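Local atomic coordinates of MATE family efflux transporter (Vibrio cholerae, PDB entry 6IDP), a protein that probably exports drugs and other toxic compounds from the bacterial cell, using the proton gradient across the membrane to drive its conformational changes. Residues Arg389-Ala392 with Phe393-Cys397; Ser171-Asn174 with Leu175-Pro179; Val370-Ala373 with Asn374-Lys378. All blocks are in the same frame, centred on the assembly; numbering follows the deposited sequence.

Contact 1 of 3, residues Arg389-Ala392 with Phe393-Cys397; sequences RLFA and FYLPC
A wide pi-type turn in helix 379-435 brings Arg389 beside Tyr394, five residues further on. Its backbone bonds skip one residue more than an alpha turn would: Tyr394 N donates to Arg389 O at 2.9 Å, and Leu395 N donates to Leu390 O at 3.0 Å. The second is the straighter, with 167° at the hydrogen. Because of this spacing the two long side chains run side by side and point the same way. Tyr394 turns CG anti to its own N (chi1 -166°), and Arg389 bends at CG, which lays its guanidinium flat over one face of the phenol ring in a cation-pi stack. CZ of Arg389 lies 4.1 Å from the centroid of the Tyr394 ring, while NH2 sits over the ring centre. The planes are 27° apart, so the stack is slightly splayed. Arginine suits the place because its flat cation can cover an aromatic face and still donate a hydrogen bond from an N-H; here NH2 also bonds to OD1 of Asn418, later in the same long helix, a second grip that probably limits the swing of the guanidinium. On the apolar side, Leu390 CD1 meets Leu395 CG at 4.0 Å and Phe391 CD1 meets Leu395 CD1 at 4.1 Å, hydrocarbon surface that packs against helix 226-259. Ala392 is small enough for its CB to sit over the face of the neighbouring Phe393 ring, a CH-pi contact 4.1 Å from the centroid. Pro396 has no N-H to offer the preceding turn, and its CG instead lies 3.2 Å from Phe391 O. A widened turn running into a proline that breaks the hydrogen bonding is the pattern of a pi bulge with a proline kink, a common irregularity of transmembrane helices.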
ATOM      1  N   ARG A 389      -4.947   8.898 -13.651  1.00 34.94           N
ATOM      2  CA  ARG A 389      -3.513   8.982 -13.415  1.00 34.32           C
ATOM      3  C   ARG A 389      -2.769   7.975 -14.283  1.00 42.64           C
ATOM      4  O   ARG A 389      -1.740   8.293 -14.875  1.00 36.52           O
ATOM      5  CB  ARG A 389      -3.198   8.740 -11.936  1.00 29.79           C
ATOM      6  CG  ARG A 389      -1.744   8.980 -11.557  1.00 37.58           C
ATOM      7  CD  ARG A 389      -0.927   7.699 -11.520  1.00 38.58           C
ATOM      8  NE  ARG A 389       0.504   7.976 -11.614  1.00 40.72           N
ATOM      9  CZ  ARG A 389       1.457   7.086 -11.364  1.00 43.84           C
ATOM     10  NH1 ARG A 389       1.137   5.855 -10.988  1.00 50.08           N
ATOM     11  NH2 ARG A 389       2.735   7.429 -11.481  1.00 37.70           N
ATOM     12  N   LEU A 390      -3.312   6.768 -14.367  1.00 41.19           N
ATOM     13  CA  LEU A 390      -2.657   5.683 -15.079  1.00 40.11           C
ATOM     14  C   LEU A 390      -2.770   5.780 -16.591  1.00 38.48           C
ATOM     15  O   LEU A 390      -1.769   5.868 -17.300  1.00 44.57           O
ATOM     16  CB  LEU A 390      -3.232   4.342 -14.623  1.00 50.34           C
ATOM     17  CG  LEU A 390      -2.202   3.342 -14.104  1.00 62.40           C
ATOM     18  CD1 LEU A 390      -0.865   3.574 -14.793  1.00 66.77           C
ATOM     19  CD2 LEU A 390      -2.065   3.451 -12.588  1.00 61.85           C
ATOM     20  N   PHE A 391      -4.003   5.750 -17.079  1.00 40.54           N
ATOM     21  CA  PHE A 391      -4.248   5.529 -18.497  1.00 45.17           C
ATOM     22  C   PHE A 391      -4.393   6.813 -19.305  1.00 44.63           C
ATOM     23  O   PHE A 391      -4.222   6.800 -20.522  1.00 36.90           O
ATOM     24  CB  PHE A 391      -5.490   4.648 -18.671  1.00 47.55           C
ATOM     25  CG  PHE A 391      -5.363   3.300 -18.022  1.00 55.78           C
ATOM     26  CD1 PHE A 391      -4.562   2.319 -18.586  1.00 56.53           C
ATOM     27  CD2 PHE A 391      -6.042   3.012 -16.849  1.00 59.09           C
ATOM     28  CE1 PHE A 391      -4.439   1.078 -17.993  1.00 58.33           C
ATOM     29  CE2 PHE A 391      -5.925   1.769 -16.251  1.00 60.63           C
ATOM     30  CZ  PHE A 391      -5.122   0.802 -16.826  1.00 60.25           C
ATOM     31  N   ALA A 392      -4.706   7.916 -18.633  1.00 41.11           N
ATOM     32  CA  ALA A 392      -4.878   9.191 -19.325  1.00 41.81           C
ATOM     33  C   ALA A 392      -3.600  10.028 -19.310  1.00 43.07           C
ATOM     34  O   ALA A 392      -3.308  10.748 -20.267  1.00 40.00           O
ATOM     35  CB  ALA A 392      -6.028   9.981 -18.711  1.00 35.93           C
ATOM     36  N   PHE A 393      -2.835   9.925 -18.226  1.00 40.51           N
ATOM     37  CA  PHE A 393      -1.697  10.813 -18.008  1.00 43.01           C
ATOM     38  C   PHE A 393      -0.339  10.107 -18.039  1.00 41.85           C
ATOM     39  O   PHE A 393       0.500  10.411 -18.886  1.00 44.42           O
ATOM     40  CB  PHE A 393      -1.866  11.543 -16.673  1.00 36.19           C
ATOM     41  CG  PHE A 393      -3.169  12.274 -16.551  1.00 36.28           C
ATOM     42  CD1 PHE A 393      -3.672  12.996 -17.620  1.00 38.69           C
ATOM     43  CD2 PHE A 393      -3.898  12.226 -15.374  1.00 38.04           C
ATOM     44  CE1 PHE A 393      -4.875  13.667 -17.514  1.00 47.72           C
ATOM     45  CE2 PHE A 393      -5.104  12.892 -15.262  1.00 40.70           C
ATOM     46  CZ  PHE A 393      -5.592  13.614 -16.333  1.00 45.89           C
ATOM     47  N   TYR A 394      -0.125   9.176 -17.113  1.00 33.87           N
ATOM     48  CA  TYR A 394       1.187   8.561 -16.925  1.00 37.44           C
ATOM     49  C   TYR A 394       1.659   7.757 -18.136  1.00 36.99           C
ATOM     50  O   TYR A 394       2.689   8.069 -18.731  1.00 36.41           O
ATOM     51  CB  TYR A 394       1.173   7.661 -15.689  1.00 35.26           C
ATOM     52  CG  TYR A 394       2.542   7.235 -15.209  1.00 34.99           C
ATOM     53  CD1 TYR A 394       3.496   8.177 -14.852  1.00 37.42           C
ATOM     54  CD2 TYR A 394       2.872   5.891 -15.093  1.00 35.70           C
ATOM     55  CE1 TYR A 394       4.747   7.795 -14.406  1.00 33.77           C
ATOM     56  CE2 TYR A 394       4.123   5.497 -14.645  1.00 32.63           C
ATOM     57  CZ  TYR A 394       5.054   6.456 -14.305  1.00 33.37           C
ATOM     58  OH  TYR A 394       6.299   6.082 -13.858  1.00 50.52           O
ATOM     59  N   LEU A 395       0.909   6.717 -18.487  1.00 34.30           N
ATOM     60  CA  LEU A 395       1.297   5.837 -19.586  1.00 37.93           C
ATOM     61  C   LEU A 395       1.357   6.542 -20.950  1.00 42.90           C
ATOM     62  O   LEU A 395       2.286   6.291 -21.714  1.00 40.17           O
ATOM     63  CB  LEU A 395       0.358   4.628 -19.661  1.00 42.29           C
ATOM     64  CG  LEU A 395       0.542   3.566 -18.572  1.00 48.32           C
ATOM     65  CD1 LEU A 395      -0.442   2.416 -18.761  1.00 50.49           C
ATOM     66  CD2 LEU A 395       1.974   3.048 -18.550  1.00 45.98           C
ATOM     67  N   PRO A 396       0.377   7.416 -21.270  1.00 42.84           N
ATOM     68  CA  PRO A 396       0.539   8.111 -22.554  1.00 41.92           C
ATOM     69  C   PRO A 396       1.778   9.005 -22.600  1.00 41.55           C
ATOM     70  O   PRO A 396       2.422   9.086 -23.644  1.00 39.34           O
ATOM     71  CB  PRO A 396      -0.738   8.952 -22.662  1.00 44.33           C
ATOM     72  CG  PRO A 396      -1.728   8.237 -21.834  1.00 39.47           C
ATOM     73  CD  PRO A 396      -0.948   7.680 -20.679  1.00 36.90           C
ATOM     74  N   CYS A 397       2.108   9.659 -21.490  1.00 39.78           N
ATOM     75  CA  CYS A 397       3.281  10.527 -21.455  1.00 40.12           C
ATOM     76  C   CYS A 397       4.576   9.718 -21.523  1.00 40.72           C
ATOM     77  O   CYS A 397       5.542  10.142 -22.154  1.00 36.78           O
ATOM     78  CB  CYS A 397       3.267  11.410 -20.202  1.00 36.94           C
ATOM     79  SG  CYS A 397       2.155  12.840 -20.308  1.00 42.45           S
TER

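Contact 2 of 3, residues Ser171-Asn174 with Leu175-Pro179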
ATOM      1  N   SER A 171       8.349  -7.230  12.532  1.00 36.31           N
ATOM      2  CA  SER A 171       9.464  -7.093  11.595  1.00 38.53           C
ATOM      3  C   SER A 171      10.768  -7.603  12.197  1.00 38.48           C
ATOM      4  O   SER A 171      11.514  -8.336  11.550  1.00 42.12           O
ATOM      5  CB  SER A 171       9.639  -5.634  11.164  1.00 39.51           C
ATOM      6  OG  SER A 171       8.525  -5.184  10.418  1.00 45.90           O
ATOM      7  N   VAL A 172      11.037  -7.200  13.435  1.00 42.16           N
ATOM      8  CA  VAL A 172      12.229  -7.644  14.147  1.00 49.49           C
ATOM      9  C   VAL A 172      12.145  -9.138  14.431  1.00 53.58           C
ATOM     10  O   VAL A 172      13.110  -9.877  14.219  1.00 50.65           O
ATOM     11  CB  VAL A 172      12.420  -6.874  15.473  1.00 50.68           C
ATOM     12  CG1 VAL A 172      13.351  -7.629  16.412  1.00 55.80           C
ATOM     13  CG2 VAL A 172      12.950  -5.478  15.200  1.00 53.08           C
ATOM     14  N   LEU A 173      10.980  -9.578  14.895  1.00 47.90           N
ATOM     15  CA  LEU A 173      10.767 -10.985  15.212  1.00 45.65           C
ATOM     16  C   LEU A 173      10.946 -11.863  13.973  1.00 44.53           C
ATOM     17  O   LEU A 173      11.565 -12.924  14.042  1.00 43.00           O
ATOM     18  CB  LEU A 173       9.377 -11.189  15.822  1.00 43.94           C
ATOM     19  CG  LEU A 173       9.088 -12.544  16.466  1.00 55.99           C
ATOM     20  CD1 LEU A 173      10.211 -12.935  17.415  1.00 63.58           C
ATOM     21  CD2 LEU A 173       7.757 -12.511  17.204  1.00 56.82           C
ATOM     22  N   ASN A 174      10.421 -11.411  12.838  1.00 44.61           N
ATOM     23  CA  ASN A 174      10.563 -12.153  11.588  1.00 42.04           C
ATOM     24  C   ASN A 174      12.012 -12.167  11.110  1.00 47.67           C
ATOM     25  O   ASN A 174      12.468 -13.141  10.511  1.00 54.34           O
ATOM     26  CB  ASN A 174       9.659 -11.560  10.503  1.00 40.86           C
ATOM     27  CG  ASN A 174       9.353 -12.549   9.391  1.00 50.21           C
ATOM     28  OD1 ASN A 174      10.070 -13.531   9.195  1.00 53.02           O
ATOM     29  ND2 ASN A 174       8.287 -12.283   8.644  1.00 50.62           N
ATOM     30  N   LEU A 175      12.730 -11.082  11.383  1.00 49.00           N
ATOM     31  CA  LEU A 175      14.140 -10.978  11.015  1.00 48.96           C
ATOM     32  C   LEU A 175      14.968 -12.010  11.778  1.00 49.81           C
ATOM     33  O   LEU A 175      15.839 -12.661  11.210  1.00 56.40           O
ATOM     34  CB  LEU A 175      14.656  -9.561  11.286  1.00 49.67           C
ATOM     35  CG  LEU A 175      16.011  -9.117  10.721  1.00 63.37           C
ATOM     36  CD1 LEU A 175      17.169  -9.487  11.646  1.00 65.25           C
ATOM     37  CD2 LEU A 175      16.233  -9.658   9.311  1.00 65.96           C
ATOM     38  N   ILE A 176      14.680 -12.159  13.067  1.00 59.24           N
ATOM     39  CA  ILE A 176      15.393 -13.107  13.919  1.00 60.76           C
ATOM     40  C   ILE A 176      15.067 -14.560  13.568  1.00 60.16           C
ATOM     41  O   ILE A 176      15.959 -15.406  13.506  1.00 62.64           O
ATOM     42  CB  ILE A 176      15.070 -12.869  15.411  1.00 58.36           C
ATOM     43  CG1 ILE A 176      15.524 -11.473  15.841  1.00 62.30           C
ATOM     44  CG2 ILE A 176      15.728 -13.929  16.279  1.00 56.45           C
ATOM     45  CD1 ILE A 176      15.192 -11.143  17.283  1.00 61.20           C
ATOM     46  N   LEU A 177      13.790 -14.845  13.337  1.00 54.61           N
ATOM     47  CA  LEU A 177      13.347 -16.209  13.063  1.00 51.75           C
ATOM     48  C   LEU A 177      13.722 -16.678  11.658  1.00 52.41           C
ATOM     49  O   LEU A 177      13.806 -17.881  11.401  1.00 49.68           O
ATOM     50  CB  LEU A 177      11.834 -16.325  13.259  1.00 42.14           C
ATOM     51  CG  LEU A 177      11.332 -16.153  14.694  1.00 45.30           C
ATOM     52  CD1 LEU A 177       9.812 -16.156  14.745  1.00 46.18           C
ATOM     53  CD2 LEU A 177      11.903 -17.239  15.592  1.00 48.84           C
ATOM     54  N   ASP A 178      13.952 -15.725  10.760  1.00 56.49           N
ATOM     55  CA  ASP A 178      14.217 -16.029   9.355  1.00 61.95           C
ATOM     56  C   ASP A 178      15.405 -16.982   9.148  1.00 66.97           C
ATOM     57  O   ASP A 178      15.225 -18.054   8.574  1.00 63.88           O
ATOM     58  CB  ASP A 178      14.433 -14.731   8.562  1.00 68.17           C
ATOM     59  CG  ASP A 178      13.417 -14.546   7.450  1.00 68.73           C
ATOM     60  OD1 ASP A 178      12.404 -15.278   7.437  1.00 66.83           O
ATOM     61  OD2 ASP A 178      13.626 -13.662   6.593  1.00 74.05           O
ATOM     62  N   PRO A 179      16.616 -16.619   9.622  1.00 67.98           N
ATOM     63  CA  PRO A 179      17.713 -17.544   9.304  1.00 71.84           C
ATOM     64  C   PRO A 179      17.637 -18.863  10.073  1.00 69.16           C
ATOM     65  O   PRO A 179      18.214 -19.858   9.634  1.00 72.67           O
ATOM     66  CB  PRO A 179      18.958 -16.753   9.708  1.00 68.98           C
ATOM     67  CG  PRO A 179      18.492 -15.889  10.820  1.00 66.74           C
ATOM     68  CD  PRO A 179      17.077 -15.503  10.471  1.00 64.97           C
TER
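Three of the four backbone bonds joining Ser171-Asn174 to Leu175-Pro179 are regular alpha-helical ones, from Leu175 N to Ser171 O, Ile176 N to Val172 O and Leu177 N to Leu173 O, each 3.0 Å long. The fourth, Asp178 N to Asn174 O, is weak, with only 128° at the hydrogen, just before Pro179, whose nitrogen cannot donate and where the helix kinks. Asn174 and Asp178 bring two acceptors together one turn apart: their OD1 atoms are 3.4 Å from each other, and the amide and carboxylate planes stand at 74°. The Asn174 amide is anchored through ND2 to OG1 of Thr196, while OD2 of Asp178 lies close to OD1 of Asp35. Round the helix the character changes. Val172 CG1 meets Ile176 CD1 at 4.1 Å, and Leu173 CG meets Leu177 CD1 at 4.1 Å, each pair running alongside and pointing the same way. Branched aliphatic residues suit the exposed positions of Val172 and Ile176, while Leu173 packs on Val202 of helix 189-213. One face is thus oily, whereas the other gathers buried carboxylate and amide oxygens facing helices 5-39 and 189-213, with a bound monoolein against Asn174, a setting consistent with proton-linked changes in this transporter.

Contact 3 of 3, residues Val370-Ala373 with Asn374-Lys378; sequences VSVA and NALGK
Val372 and Leu376 form the close-packed side of this helix end, one turn apart and pointing the same way. CG1 of Val372, set anti to its backbone N (chi1 164°), reaches CD1 of Leu376 at 4.1 Å, and together they offer a continuous aliphatic surface. Ala375 is buried on the same side against Ile294, its single methyl group short enough to let another helix come close. Asn374 N donates to Val370 O at 3.1 Å in a nearly straight bond of 170°, and its side chain runs alongside that of Val370, with ND2 3.9 Å from CG1.

The other end is looser and partly exposed, for here the helix stops. Ala373 O accepts from Lys378 N at 2.9 Å, and Gly377 N turns back to Asn374 O, also at 2.9 Å. These two bonds make a Schellman motif; Leu376 N adds a weak bond to Ala373 O. The residue that reverses the chain, Gly377, has a positive phi of 80°, a conformation glycine adopts without the strain a side chain brings. Lys378 stands at the N-cap position of helix 379-435. Its long chain leads away from the turn, as suits a partly exposed cation, and NZ makes a long, weak ion pair with Glu436, of the C-terminal tag remnant.

Val372 packs on Leu290 and Val310, and Leu376 on Ile294, Leu298 and Ile306, so the greasy side is wedged against helices 281-299 and 303-330. Ala373, also buried, and Asn374 instead lie against Ala382 at the start of helix 379-435, which closes the hairpin between the two successive helices.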
ATOM      1  N   VAL A 370      -6.707  10.335  -3.456  1.00 24.08           N
ATOM      2  CA  VAL A 370      -7.366   9.034  -3.540  1.00 23.78           C
ATOM      3  C   VAL A 370      -7.825   8.577  -2.158  1.00 28.92           C
ATOM      4  O   VAL A 370      -8.982   8.197  -1.974  1.00 29.45           O
ATOM      5  CB  VAL A 370      -6.445   7.949  -4.151  1.00 24.35           C
ATOM      6  CG1 VAL A 370      -7.023   6.556  -3.912  1.00 22.66           C
ATOM      7  CG2 VAL A 370      -6.248   8.192  -5.639  1.00 22.68           C
ATOM      8  N   SER A 371      -6.916   8.630  -1.190  1.00 27.45           N
ATOM      9  CA  SER A 371      -7.219   8.195   0.168  1.00 26.57           C
ATOM     10  C   SER A 371      -8.259   9.094   0.833  1.00 23.42           C
ATOM     11  O   SER A 371      -9.073   8.625   1.625  1.00 32.53           O
ATOM     12  CB  SER A 371      -5.943   8.151   1.012  1.00 29.44           C
ATOM     13  OG  SER A 371      -5.438   9.455   1.235  1.00 37.77           O
ATOM     14  N   VAL A 372      -8.228  10.384   0.509  1.00 23.93           N
ATOM     15  CA  VAL A 372      -9.184  11.338   1.061  1.00 23.35           C
ATOM     16  C   VAL A 372     -10.580  11.102   0.482  1.00 27.42           C
ATOM     17  O   VAL A 372     -11.574  11.119   1.211  1.00 26.64           O
ATOM     18  CB  VAL A 372      -8.746  12.798   0.799  1.00 22.92           C
ATOM     19  CG1 VAL A 372      -9.906  13.763   1.019  1.00 25.04           C
ATOM     20  CG2 VAL A 372      -7.567  13.164   1.691  1.00 21.26           C
ATOM     21  N   ALA A 373     -10.645  10.869  -0.826  1.00 25.03           N
ATOM     22  CA  ALA A 373     -11.907  10.563  -1.495  1.00 24.09           C
ATOM     23  C   ALA A 373     -12.574   9.324  -0.892  1.00 29.62           C
ATOM     24  O   ALA A 373     -13.773   9.338  -0.604  1.00 27.52           O
ATOM     25  CB  ALA A 373     -11.679  10.369  -2.983  1.00 25.21           C
ATOM     26  N   ASN A 374     -11.796   8.257  -0.711  1.00 23.00           N
ATOM     27  CA  ASN A 374     -12.300   7.044  -0.074  1.00 32.66           C
ATOM     28  C   ASN A 374     -12.795   7.310   1.348  1.00 33.51           C
ATOM     29  O   ASN A 374     -13.834   6.790   1.760  1.00 31.24           O
ATOM     30  CB  ASN A 374     -11.219   5.957  -0.046  1.00 29.44           C
ATOM     31  CG  ASN A 374     -11.071   5.235  -1.376  1.00 34.35           C
ATOM     32  OD1 ASN A 374     -12.058   4.915  -2.036  1.00 28.66           O
ATOM     33  ND2 ASN A 374      -9.828   4.968  -1.769  1.00 23.18           N
ATOM     34  N   ALA A 375     -12.042   8.119   2.089  1.00 31.43           N
ATOM     35  CA  ALA A 375     -12.378   8.437   3.476  1.00 30.36           C
ATOM     36  C   ALA A 375     -13.717   9.163   3.586  1.00 29.75           C
ATOM     37  O   ALA A 375     -14.407   9.056   4.599  1.00 33.20           O
ATOM     38  CB  ALA A 375     -11.275   9.273   4.104  1.00 26.53           C
ATOM     39  N   LEU A 376     -14.074   9.900   2.538  1.00 32.09           N
ATOM     40  CA  LEU A 376     -15.342  10.622   2.488  1.00 34.55           C
ATOM     41  C   LEU A 376     -16.462   9.771   1.895  1.00 29.77           C
ATOM     42  O   LEU A 376     -17.571  10.254   1.686  1.00 32.39           O
ATOM     43  CB  LEU A 376     -15.191  11.910   1.673  1.00 30.81           C
ATOM     44  CG  LEU A 376     -14.285  13.006   2.239  1.00 34.65           C
ATOM     45  CD1 LEU A 376     -13.980  14.043   1.171  1.00 33.02           C
ATOM     46  CD2 LEU A 376     -14.928  13.660   3.459  1.00 21.94           C
ATOM     47  N   GLY A 377     -16.168   8.508   1.610  1.00 31.92           N
ATOM     48  CA  GLY A 377     -17.163   7.610   1.052  1.00 26.16           C
ATOM     49  C   GLY A 377     -17.367   7.790  -0.442  1.00 33.33           C
ATOM     50  O   GLY A 377     -18.284   7.213  -1.027  1.00 30.49           O
ATOM     51  N   LYS A 378     -16.510   8.596  -1.061  1.00 32.41           N
ATOM     52  CA  LYS A 378     -16.562   8.810  -2.503  1.00 32.61           C
ATOM     53  C   LYS A 378     -15.576   7.885  -3.209  1.00 31.23           C
ATOM     54  O   LYS A 378     -14.557   8.328  -3.737  1.00 29.90           O
ATOM     55  CB  LYS A 378     -16.271  10.273  -2.831  1.00 33.50           C
ATOM     56  CG  LYS A 378     -17.222  11.241  -2.140  1.00 32.09           C
ATOM     57  CD  LYS A 378     -16.788  12.683  -2.325  1.00 37.71           C
ATOM     58  CE  LYS A 378     -17.685  13.632  -1.539  1.00 45.53           C
ATOM     59  NZ  LYS A 378     -19.105  13.573  -1.988  1.00 46.26           N
TER

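Overall arrangement
Along the chain the order is contact 2, contact 3, contact 1. Contact 2 belongs to helix 161-184 in the first MatE range; the other two fall in the second, on consecutive elements: contact 3 ends helix 360-375 and leads into helix 379-435, which carries contact 1 little more than ten residues later. Those two have centres 21 Å apart and nearest atoms about 7 Å apart. Contact 2 lies on the opposite side of the chain's centre from both, its centre 39 Å from contact 1 and 35 Å from contact 3. This separation fits a two-lobed transporter in which each MatE range contributes its own set of membrane helices, with local irregularities in both.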